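Local coordinates for AvtR (PDB 4HV0), which is a transcriptional regulator of a hyperthermophilic archaeal lipothrixvirus that probably binds DNA through a ribbon-helix-helix domain, at residues 55-59 and 60-64; 86-89 and 90-93; 5-8 and 9-13; 77-80 and 81-85; 68-71 and 72-75. One frame throughout, in Å; residues are numbered along the deposited sequence.

Contact 1: 55-59 and 60-64; sequences IIVNG and KKYYR
A tight beta hairpin, closed by a type I' turn from V57 to K60, joins strands 55-57 and 60-64. V57 and K60, the ends of the turn, are a hydrogen-bonded pair: V57 N reaches K60 O at 2.9 Å, and K60 N returns a bond of 2.9 Å to V57 O. N58 and G59 make the corner, both with positive phi. I56 and K61 come next as a non-hydrogen-bonded pair, followed by I55 and Y62, where Y62 N bonds to I55 O at 2.9 Å and I55 N to Y62 O. On the face shared by I55, V57, K60 and Y62, the side chains of V57 and Y62 meet diagonally at about a right angle, V57 CB lying 3.9 Å from Y62 CE2. Y62 CG stands beside the backbone N (chi1 -66°), which leads the ring back toward the turn and sets its edge against V57 O. Farther from the turn, I55 CD1 approaches R64 NH2 at 4.1 Å. The opposite face carries I56 and K61, and there K61 NZ bonds to Y63 OH at 3.1 Å. This two-residue hairpin forms one border of a three-stranded antiparallel sheet, whose central strand 60-65 also pairs with strand 3-6.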
# COMPACT_ATOMS: atom_id res chain seq x y z
N ILE A 55 2.96 -12.53 -8.42
CA ILE A 55 2.94 -13.12 -9.74
C ILE A 55 4.13 -12.61 -10.51
O ILE A 55 4.63 -11.53 -10.23
CB ILE A 55 1.63 -12.87 -10.48
CG1 ILE A 55 1.46 -11.42 -10.83
CG2 ILE A 55 0.44 -13.33 -9.63
CD1 ILE A 55 0.21 -11.18 -11.65
N ILE A 56 4.60 -13.41 -11.47
CA ILE A 56 5.75 -13.06 -12.28
C ILE A 56 5.29 -12.69 -13.69
O ILE A 56 4.62 -13.47 -14.35
CB ILE A 56 6.79 -14.20 -12.27
CG1 ILE A 56 7.26 -14.52 -10.85
CG2 ILE A 56 8.01 -13.80 -13.05
CD1 ILE A 56 7.87 -15.90 -10.66
N VAL A 57 5.60 -11.48 -14.14
CA VAL A 57 5.28 -11.03 -15.52
C VAL A 57 6.53 -10.43 -16.14
O VAL A 57 7.14 -9.55 -15.55
CB VAL A 57 4.15 -10.01 -15.54
CG1 VAL A 57 3.62 -9.91 -16.95
CG2 VAL A 57 3.00 -10.45 -14.61
N ASN A 58 6.91 -10.94 -17.30
CA ASN A 58 8.22 -10.67 -17.90
C ASN A 58 9.36 -10.68 -16.92
O ASN A 58 10.24 -9.81 -16.95
CB ASN A 58 8.15 -9.39 -18.69
CG ASN A 58 7.23 -9.56 -19.89
OD1 ASN A 58 7.28 -10.58 -20.57
ND2 ASN A 58 6.32 -8.61 -20.11
N GLY A 59 9.36 -11.68 -16.06
CA GLY A 59 10.45 -11.87 -15.14
C GLY A 59 10.41 -11.02 -13.91
O GLY A 59 11.28 -11.19 -13.06
N LYS A 60 9.43 -10.11 -13.79
CA LYS A 60 9.33 -9.24 -12.63
C LYS A 60 8.24 -9.71 -11.72
O LYS A 60 7.19 -10.13 -12.16
CB LYS A 60 9.06 -7.80 -13.06
CG LYS A 60 10.26 -7.14 -13.74
CD LYS A 60 9.84 -6.16 -14.83
CE LYS A 60 10.98 -5.88 -15.80
NZ LYS A 60 10.47 -5.60 -17.18
N LYS A 61 8.51 -9.64 -10.43
CA LYS A 61 7.52 -9.98 -9.41
C LYS A 61 6.63 -8.79 -9.12
O LYS A 61 7.11 -7.66 -9.07
CB LYS A 61 8.20 -10.35 -8.10
CG LYS A 61 9.01 -11.63 -8.08
CD LYS A 61 9.01 -12.13 -6.64
CE LYS A 61 10.06 -13.17 -6.32
NZ LYS A 61 10.48 -13.03 -4.89
N TYR A 62 5.35 -9.06 -8.91
CA TYR A 62 4.35 -8.07 -8.55
C TYR A 62 3.55 -8.63 -7.37
O TYR A 62 2.85 -9.62 -7.50
CB TYR A 62 3.41 -7.78 -9.74
CG TYR A 62 4.09 -7.12 -10.91
CD1 TYR A 62 4.23 -5.73 -10.97
CD2 TYR A 62 4.61 -7.87 -11.95
CE1 TYR A 62 4.86 -5.12 -12.03
CE2 TYR A 62 5.24 -7.25 -13.04
CZ TYR A 62 5.36 -5.88 -13.07
OH TYR A 62 5.98 -5.27 -14.14
N TYR A 63 3.65 -8.00 -6.21
CA TYR A 63 3.05 -8.55 -5.00
C TYR A 63 1.60 -8.13 -4.87
O TYR A 63 1.26 -7.00 -5.08
CB TYR A 63 3.87 -8.15 -3.78
CG TYR A 63 5.24 -8.80 -3.74
CD1 TYR A 63 5.51 -9.90 -2.93
CD2 TYR A 63 6.27 -8.30 -4.53
CE1 TYR A 63 6.77 -10.48 -2.91
CE2 TYR A 63 7.53 -8.87 -4.52
CZ TYR A 63 7.78 -9.96 -3.71
OH TYR A 63 9.04 -10.51 -3.69
N ARG A 64 0.74 -9.09 -4.54
CA ARG A 64 -0.67 -8.84 -4.28
C ARG A 64 -0.87 -8.76 -2.76
O ARG A 64 -0.61 -9.73 -2.06
CB ARG A 64 -1.53 -9.96 -4.85
CG ARG A 64 -1.59 -10.02 -6.36
CD ARG A 64 -2.94 -10.50 -6.85
NE ARG A 64 -3.03 -10.45 -8.31
CZ ARG A 64 -3.18 -9.34 -9.03
NH1 ARG A 64 -3.25 -8.14 -8.45
NH2 ARG A 64 -3.26 -9.42 -10.36

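Contact 2: 86-89 and 90-93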
# COMPACT_ATOMS: atom_id res chain seq x y z
N THR A 86 -3.39 8.84 -10.03
CA THR A 86 -2.25 8.00 -9.66
C THR A 86 -2.74 6.65 -9.24
O THR A 86 -3.87 6.53 -8.77
CB THR A 86 -1.35 8.60 -8.54
OG1 THR A 86 -0.10 7.87 -8.47
CG2 THR A 86 -2.06 8.70 -7.14
N THR A 87 -1.90 5.64 -9.48
CA THR A 87 -2.14 4.35 -8.96
C THR A 87 -1.58 4.43 -7.53
O THR A 87 -0.81 5.32 -7.16
CB THR A 87 -1.36 3.24 -9.71
OG1 THR A 87 0.00 3.61 -9.73
CG2 THR A 87 -1.81 3.01 -11.10
N LEU A 88 -1.99 3.47 -6.71
CA LEU A 88 -1.49 3.40 -5.39
C LEU A 88 0.01 3.07 -5.44
O LEU A 88 0.82 3.62 -4.65
CB LEU A 88 -2.23 2.34 -4.63
CG LEU A 88 -1.76 2.20 -3.19
CD1 LEU A 88 -1.61 3.52 -2.49
CD2 LEU A 88 -2.82 1.35 -2.55
N ASN A 89 0.39 2.18 -6.35
CA ASN A 89 1.79 1.74 -6.44
C ASN A 89 2.67 2.91 -6.75
O ASN A 89 3.70 3.07 -6.15
CB ASN A 89 2.02 0.68 -7.53
CG ASN A 89 3.51 0.29 -7.68
OD1 ASN A 89 4.05 -0.48 -6.89
ND2 ASN A 89 4.16 0.79 -8.69
N ARG A 90 2.28 3.72 -7.72
CA ARG A 90 3.10 4.84 -8.08
C ARG A 90 3.15 5.88 -6.92
O ARG A 90 4.19 6.45 -6.68
CB ARG A 90 2.59 5.52 -9.34
CG ARG A 90 3.55 6.59 -9.88
CD ARG A 90 2.91 7.24 -11.08
NE ARG A 90 2.63 8.64 -10.79
CZ ARG A 90 1.56 9.32 -11.16
NH1 ARG A 90 0.61 8.76 -11.87
NH2 ARG A 90 1.44 10.58 -10.83
N PHE A 91 2.03 6.06 -6.21
CA PHE A 91 2.01 6.95 -5.07
C PHE A 91 3.00 6.48 -4.00
O PHE A 91 3.84 7.24 -3.57
CB PHE A 91 0.57 7.00 -4.55
CG PHE A 91 0.39 7.70 -3.26
CD1 PHE A 91 0.13 9.05 -3.23
CD2 PHE A 91 0.35 6.99 -2.08
CE1 PHE A 91 -0.08 9.69 -2.02
CE2 PHE A 91 0.12 7.62 -0.87
CZ PHE A 91 -0.09 8.97 -0.84
N LEU A 92 2.94 5.21 -3.62
CA LEU A 92 3.91 4.66 -2.67
C LEU A 92 5.35 4.73 -3.19
O LEU A 92 6.27 4.99 -2.43
CB LEU A 92 3.58 3.21 -2.34
CG LEU A 92 2.25 2.95 -1.66
CD1 LEU A 92 1.93 1.48 -1.76
CD2 LEU A 92 2.35 3.38 -0.20
N LYS A 93 5.53 4.54 -4.49
CA LYS A 93 6.87 4.61 -5.09
C LYS A 93 7.46 6.02 -5.00
O LYS A 93 8.64 6.18 -4.74
CB LYS A 93 6.80 4.16 -6.56
CG LYS A 93 8.09 3.73 -7.20
CD LYS A 93 7.84 2.96 -8.51
CE LYS A 93 7.07 3.76 -9.59
NZ LYS A 93 6.75 3.06 -10.88
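T87 and R90 illustrate the N-cap of an alpha-helix, here helix 88-97. T87 OG1 accepts the bond of R90 N at 3.0 Å and so satisfies an amide of the first turn that has no preceding helical carbonyl. The hydroxyl can do this because it lies between the backbone N and the carbonyl carbon of T87 (chi1 53°), facing into the turn. T87 O is gripped twice: F91 N donates to it at 3.1 Å, and the hydroxyl T86 OG1 donates in the carbonyl plane, on a lone pair, at 3.0 Å. That same T86 oxygen sits over the centre of one face of the R90 guanidinium, 3.5 Å from R90 CZ. The guanidinium finds its polar partners elsewhere, in a salt bridge from R90 NE to E94 and a hydrogen bond from R90 NH1 to G85 O. Backbone bonds to L92 N and K93 N continue the helix. N89 and K93 both turn to E6, N89 OD1 accepting from E6 N and K93 NZ pairing with E6 OE2. On the apolar side, L88 CD1 packs 4.0 Å from L92 CG and just as near to F91 CD2.

Contact 3: 5-8 and 9-13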
# COMPACT_ATOMS: atom_id res chain seq x y z
N VAL A 5 1.58 -4.20 -5.91
CA VAL A 5 2.77 -3.36 -5.96
C VAL A 5 3.98 -4.01 -6.62
O VAL A 5 4.12 -5.21 -6.60
CB VAL A 5 3.11 -2.83 -4.53
CG1 VAL A 5 1.94 -2.03 -3.99
CG2 VAL A 5 3.40 -3.98 -3.54
N GLU A 6 4.89 -3.19 -7.13
CA GLU A 6 6.18 -3.64 -7.61
C GLU A 6 7.07 -4.14 -6.47
O GLU A 6 6.90 -3.76 -5.31
CB GLU A 6 6.94 -2.45 -8.15
CG GLU A 6 6.47 -1.81 -9.42
CD GLU A 6 7.23 -0.50 -9.67
OE1 GLU A 6 8.37 -0.38 -9.16
OE2 GLU A 6 6.70 0.40 -10.36
N GLU A 7 8.09 -4.91 -6.81
CA GLU A 7 8.97 -5.52 -5.80
C GLU A 7 9.72 -4.49 -4.94
O GLU A 7 9.78 -4.62 -3.72
CB GLU A 7 9.96 -6.44 -6.51
CG GLU A 7 10.83 -7.28 -5.61
CD GLU A 7 11.58 -8.35 -6.38
OE1 GLU A 7 11.66 -8.24 -7.63
OE2 GLU A 7 12.06 -9.31 -5.74
N GLU A 8 10.28 -3.46 -5.56
CA GLU A 8 10.95 -2.41 -4.80
C GLU A 8 10.05 -1.81 -3.70
O GLU A 8 10.48 -1.60 -2.55
CB GLU A 8 11.48 -1.33 -5.73
CG GLU A 8 12.33 -0.32 -5.01
CD GLU A 8 12.99 0.69 -5.94
OE1 GLU A 8 12.68 0.69 -7.16
OE2 GLU A 8 13.81 1.50 -5.43
N VAL A 9 8.79 -1.56 -4.04
CA VAL A 9 7.85 -1.02 -3.09
C VAL A 9 7.58 -2.02 -1.97
O VAL A 9 7.54 -1.65 -0.77
CB VAL A 9 6.53 -0.58 -3.76
CG1 VAL A 9 5.47 -0.24 -2.72
CG2 VAL A 9 6.77 0.61 -4.66
N TYR A 10 7.40 -3.28 -2.33
CA TYR A 10 7.14 -4.32 -1.34
C TYR A 10 8.31 -4.47 -0.37
O TYR A 10 8.10 -4.56 0.84
CB TYR A 10 6.86 -5.65 -2.01
CG TYR A 10 6.49 -6.73 -1.03
CD1 TYR A 10 5.23 -6.76 -0.43
CD2 TYR A 10 7.41 -7.73 -0.68
CE1 TYR A 10 4.89 -7.74 0.48
CE2 TYR A 10 7.07 -8.72 0.22
CZ TYR A 10 5.81 -8.73 0.80
OH TYR A 10 5.47 -9.71 1.70
N GLU A 11 9.54 -4.46 -0.89
CA GLU A 11 10.71 -4.56 -0.01
C GLU A 11 10.62 -3.45 1.02
O GLU A 11 10.71 -3.71 2.23
CB GLU A 11 12.05 -4.48 -0.78
CG GLU A 11 12.30 -5.56 -1.83
CD GLU A 11 12.01 -6.98 -1.37
OE1 GLU A 11 12.27 -7.33 -0.20
OE2 GLU A 11 11.51 -7.78 -2.19
N PHE A 12 10.42 -2.23 0.54
CA PHE A 12 10.30 -1.08 1.42
C PHE A 12 9.22 -1.26 2.48
O PHE A 12 9.47 -1.01 3.65
CB PHE A 12 10.01 0.18 0.63
CG PHE A 12 9.63 1.33 1.50
CD1 PHE A 12 10.61 2.12 2.10
CD2 PHE A 12 8.29 1.62 1.76
CE1 PHE A 12 10.28 3.19 2.91
CE2 PHE A 12 7.95 2.69 2.59
CZ PHE A 12 8.94 3.47 3.16
N LEU A 13 8.04 -1.69 2.08
CA LEU A 13 6.97 -1.92 3.04
C LEU A 13 7.28 -3.03 4.02
O LEU A 13 6.92 -2.95 5.19
CB LEU A 13 5.68 -2.29 2.30
CG LEU A 13 5.00 -1.18 1.48
CD1 LEU A 13 3.85 -1.78 0.66
CD2 LEU A 13 4.52 -0.02 2.35
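Between V5 and V9 the backbone changes from extended to helical, with E6 as the N-cap residue of helix 7-19. This is the step from ribbon to first helix in a ribbon-helix-helix domain. The first turn of the helix is closed by Y10 N, which bonds to E6 O at 3.1 Å. E11 N then reaches E7 O at 2.8 Å and F12 N reaches E8 O at 3.2 Å, each carbonyl accepting from the residue four places on. Strand 3-6 has strand 60-65 of the same chain at its side, whereas in classical dimers of this family the ribbon is built from two subunits.

The apolar part of the contact lies under the turn. V5 points into it, and its side chain meets that of V9 at about a right angle, V5 CB being 3.9 Å from V9 CG1. The methyl V5 CG2 comes within 4.1 Å of Y10 CB. Beyond CB the ring of Y10 leaves the contact, CG lying anti to the backbone N (chi1 -176°), and stacks with the ring of Y63. The carboxylate of E6 makes a salt bridge with K93.

Nearer strand 60-65, where both touch Y63, E7 and E11 run alongside each other and point the same way. E7 is extended, but E11 is bent at chi2 (-48°), which folds its carboxylate back toward E7. The two carboxylate planes are turned 53° apart. Such proximity of like charges could raise the proton affinity of one group, since E7 OE2 lies 3.9 Å from E11 OE2.

Contact 4: 77-80 and 81-85; sequences VKLE and LKKRG
V77 and L81, like L79 and K83, meet through branched and methylene groups, so the flat groups engaged across this contact are the peptide units of the helix and no side-chain plane is stacked on another. At the oxygen end of the V77 carbonyl, L81 N bonds at 3.0 Å, and L81 CG rests against the same oxygen. K83 repeats the pattern two residues on: its amide N lies 2.8 Å from L79 O, with K83 CG close by.

The two side-chain pairs differ in approach. V77 and L81 lie side by side and point the same way, V77 CG1 being 3.6 Å from L81 CD1. V77 CG1 is anti to the backbone N (chi1 165°), which carries it along the helix toward L81. L79 and K83 slant across each other, and the extended lysine chain brings K83 CE to 4.0 Å from L79 CG. E80 and K83 carry opposite charges, but E80 OE2 and K83 NZ remain 4.9 Å apart, so any attraction is probably modest.

All this belongs to the last turns of helix 71-84, which ends in a Schellman motif. R84 N still bonds to E80 O. G85 then takes a positive phi (73°), and its amide turns back to K82 O at 2.8 Å, with a weak bond to L81 O as well. T86 N probably donates to L81 O too, as the motif requires. L81 and E80 also touch F36 of helix 24-36, and V77 packs on I38.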
# COMPACT_ATOMS: atom_id res chain seq x y z
N VAL A 77 -10.38 6.26 -0.73
CA VAL A 77 -9.04 6.11 -1.21
C VAL A 77 -9.03 5.92 -2.72
O VAL A 77 -8.26 6.59 -3.41
CB VAL A 77 -8.29 5.01 -0.49
CG1 VAL A 77 -7.04 4.64 -1.25
CG2 VAL A 77 -7.92 5.51 0.91
N LYS A 78 -9.88 5.04 -3.25
CA LYS A 78 -9.98 4.88 -4.69
C LYS A 78 -10.29 6.18 -5.38
O LYS A 78 -9.69 6.53 -6.41
CB LYS A 78 -11.09 3.90 -5.06
CG LYS A 78 -10.79 2.43 -4.86
CD LYS A 78 -11.97 1.63 -5.40
CE LYS A 78 -12.37 0.42 -4.58
NZ LYS A 78 -11.57 -0.71 -5.07
N LEU A 79 -11.22 6.92 -4.83
CA LEU A 79 -11.61 8.16 -5.46
C LEU A 79 -10.49 9.17 -5.45
O LEU A 79 -10.31 9.87 -6.43
CB LEU A 79 -12.83 8.71 -4.75
CG LEU A 79 -13.45 10.00 -5.26
CD1 LEU A 79 -14.04 9.73 -6.65
CD2 LEU A 79 -14.48 10.56 -4.28
N GLU A 80 -9.77 9.27 -4.34
CA GLU A 80 -8.72 10.26 -4.21
C GLU A 80 -7.56 9.93 -5.14
O GLU A 80 -7.01 10.82 -5.75
CB GLU A 80 -8.25 10.33 -2.76
CG GLU A 80 -9.22 11.08 -1.84
CD GLU A 80 -9.42 12.54 -2.22
OE1 GLU A 80 -8.50 13.15 -2.79
OE2 GLU A 80 -10.51 13.10 -1.95
N LEU A 81 -7.21 8.65 -5.26
CA LEU A 81 -6.17 8.24 -6.20
C LEU A 81 -6.62 8.58 -7.62
O LEU A 81 -5.80 9.01 -8.42
CB LEU A 81 -5.84 6.76 -6.07
CG LEU A 81 -5.30 6.28 -4.72
CD1 LEU A 81 -5.40 4.75 -4.47
CD2 LEU A 81 -3.86 6.80 -4.55
N LYS A 82 -7.90 8.41 -7.92
CA LYS A 82 -8.42 8.72 -9.25
C LYS A 82 -8.34 10.20 -9.50
O LYS A 82 -7.72 10.63 -10.47
CB LYS A 82 -9.88 8.28 -9.46
CG LYS A 82 -10.04 6.97 -10.24
CD LYS A 82 -11.08 6.88 -11.37
CE LYS A 82 -10.76 5.67 -12.25
NZ LYS A 82 -9.30 5.42 -12.49
N LYS A 83 -8.93 10.98 -8.61
CA LYS A 83 -8.84 12.46 -8.74
C LYS A 83 -7.41 12.98 -8.89
O LYS A 83 -7.12 13.90 -9.62
CB LYS A 83 -9.51 13.15 -7.55
CG LYS A 83 -11.00 12.89 -7.47
CD LYS A 83 -11.63 13.61 -6.31
CE LYS A 83 -13.12 13.83 -6.49
NZ LYS A 83 -13.71 14.58 -5.32
N ARG A 84 -6.49 12.32 -8.23
CA ARG A 84 -5.11 12.73 -8.21
C ARG A 84 -4.40 12.17 -9.45
O ARG A 84 -3.30 12.58 -9.78
CB ARG A 84 -4.55 12.13 -6.92
CG ARG A 84 -3.11 12.42 -6.64
CD ARG A 84 -2.95 13.88 -6.38
NE ARG A 84 -1.54 14.18 -6.43
CZ ARG A 84 -1.02 15.37 -6.26
NH1 ARG A 84 -1.79 16.40 -5.97
NH2 ARG A 84 0.29 15.51 -6.36
N GLY A 85 -5.03 11.20 -10.10
CA GLY A 85 -4.48 10.60 -11.31
C GLY A 85 -3.30 9.69 -11.04
O GLY A 85 -2.31 9.76 -11.73

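Contact 5: 68-71 and 72-75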
# COMPACT_ATOMS: atom_id res chain seq x y z
N LYS A 68 -7.20 -4.58 3.67
CA LYS A 68 -8.62 -4.43 3.95
C LYS A 68 -8.82 -3.21 4.86
O LYS A 68 -8.26 -3.16 5.94
CB LYS A 68 -9.16 -5.66 4.67
CG LYS A 68 -9.01 -6.96 3.91
CD LYS A 68 -9.89 -8.06 4.48
CE LYS A 68 -9.71 -9.36 3.72
NZ LYS A 68 -10.50 -10.47 4.33
N LEU A 69 -9.60 -2.24 4.39
CA LEU A 69 -10.06 -1.05 5.09
C LEU A 69 -11.58 -1.13 5.23
O LEU A 69 -12.22 -1.92 4.55
CB LEU A 69 -9.72 0.18 4.25
CG LEU A 69 -8.30 0.75 4.14
CD1 LEU A 69 -8.25 1.81 3.04
CD2 LEU A 69 -7.86 1.37 5.45
N GLU A 70 -12.15 -0.31 6.11
CA GLU A 70 -13.61 -0.14 6.16
C GLU A 70 -14.08 0.20 4.76
O GLU A 70 -13.41 0.94 4.06
CB GLU A 70 -14.00 1.01 7.10
CG GLU A 70 -13.62 0.82 8.55
CD GLU A 70 -13.92 2.04 9.40
OE1 GLU A 70 -14.59 3.00 8.96
OE2 GLU A 70 -13.47 2.04 10.54
N LYS A 71 -15.23 -0.31 4.36
CA LYS A 71 -15.71 -0.10 3.00
C LYS A 71 -15.75 1.39 2.62
O LYS A 71 -15.39 1.73 1.50
CB LYS A 71 -17.09 -0.77 2.79
CG LYS A 71 -17.01 -2.30 2.72
CD LYS A 71 -18.38 -3.00 2.65
CE LYS A 71 -18.25 -4.53 2.52
NZ LYS A 71 -19.21 -5.21 1.59
N ARG A 72 -16.15 2.26 3.53
CA ARG A 72 -16.22 3.69 3.22
C ARG A 72 -14.84 4.30 2.88
O ARG A 72 -14.73 5.10 1.94
CB ARG A 72 -17.00 4.53 4.26
CG ARG A 72 -18.47 4.66 3.87
CD ARG A 72 -19.19 3.31 3.83
NE ARG A 72 -20.08 3.21 2.68
CZ ARG A 72 -20.70 2.09 2.33
NH1 ARG A 72 -20.55 1.00 3.07
NH2 ARG A 72 -21.48 2.07 1.25
N ASN A 73 -13.80 3.87 3.60
CA ASN A 73 -12.47 4.34 3.34
C ASN A 73 -11.88 3.74 2.06
O ASN A 73 -11.14 4.41 1.36
CB ASN A 73 -11.55 4.07 4.53
CG ASN A 73 -11.82 4.98 5.72
OD1 ASN A 73 -11.59 4.59 6.87
ND2 ASN A 73 -12.26 6.18 5.47
N GLU A 74 -12.23 2.51 1.74
CA GLU A 74 -11.86 1.93 0.46
C GLU A 74 -12.32 2.80 -0.72
O GLU A 74 -11.54 3.09 -1.63
CB GLU A 74 -12.48 0.55 0.32
CG GLU A 74 -11.65 -0.41 -0.51
CD GLU A 74 -12.32 -1.75 -0.63
OE1 GLU A 74 -12.19 -2.56 0.32
OE2 GLU A 74 -12.98 -1.96 -1.67
N ILE A 75 -13.56 3.25 -0.67
CA ILE A 75 -14.08 4.12 -1.70
C ILE A 75 -13.37 5.48 -1.71
O ILE A 75 -12.98 5.94 -2.79
CB ILE A 75 -15.62 4.25 -1.58
CG1 ILE A 75 -16.27 2.92 -1.98
CG2 ILE A 75 -16.19 5.35 -2.45
CD1 ILE A 75 -17.65 2.62 -1.42
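E70 and N73 sit at the start of helix 71-84, where E70 is the N-cap residue. E70 O accepts from E74 N at 3.0 Å and, more weakly, from N73 N. E70 CG lies beside the backbone N (chi1 -63°) and the rest of the chain is extended, which lays it alongside N73, pointing the same way. Its carboxylate is held from elsewhere, E70 OE2 accepting from the amide of R41. R72 behaves differently. Bends at chi2 (63°) and chi3 (-138°) fold it back over K71, and R72 NH1 comes to 3.9 Å from K71 CB, with the lysine carbon at an oblique angle to the guanidinium. I75 N bonds to K71 O at 3.2 Å, and I75 CD1 also lies 3.8 Å from that oxygen. E74 forms a long, weak ion pair with K78. On the inner side L69 points at the helix, bringing L69 CD1 to 4.3 Å from N73 CB. L69 also rests on R29 and L32 of helix 24-36, while N73 touches I38 and D40, so the turn is set between that helix and the loop after it.

Contact 3 is the most buried of the five, with V5, V9 and Y10 inside, whereas contacts 1, 2, 4 and 5 lie at the surface. Contacts 1 and 3 share the sheet, in which strands 60-65 and 3-6 are neighbours, and they meet through Y63. Contacts 4 and 5 both use helix 71-84, at its end and its start, and touch between V77 and L69. Contact 2 touches both contact 3 and contact 4: a salt bridge and a hydrogen bond run to contact 3, backbone and guanidinium bonds to contact 4. The chemistry follows the place: paired strand amides in contact 1, helix starts in 2, 3 and 5, with a side-chain cap in 2, and a glycine-closed helix end in 4.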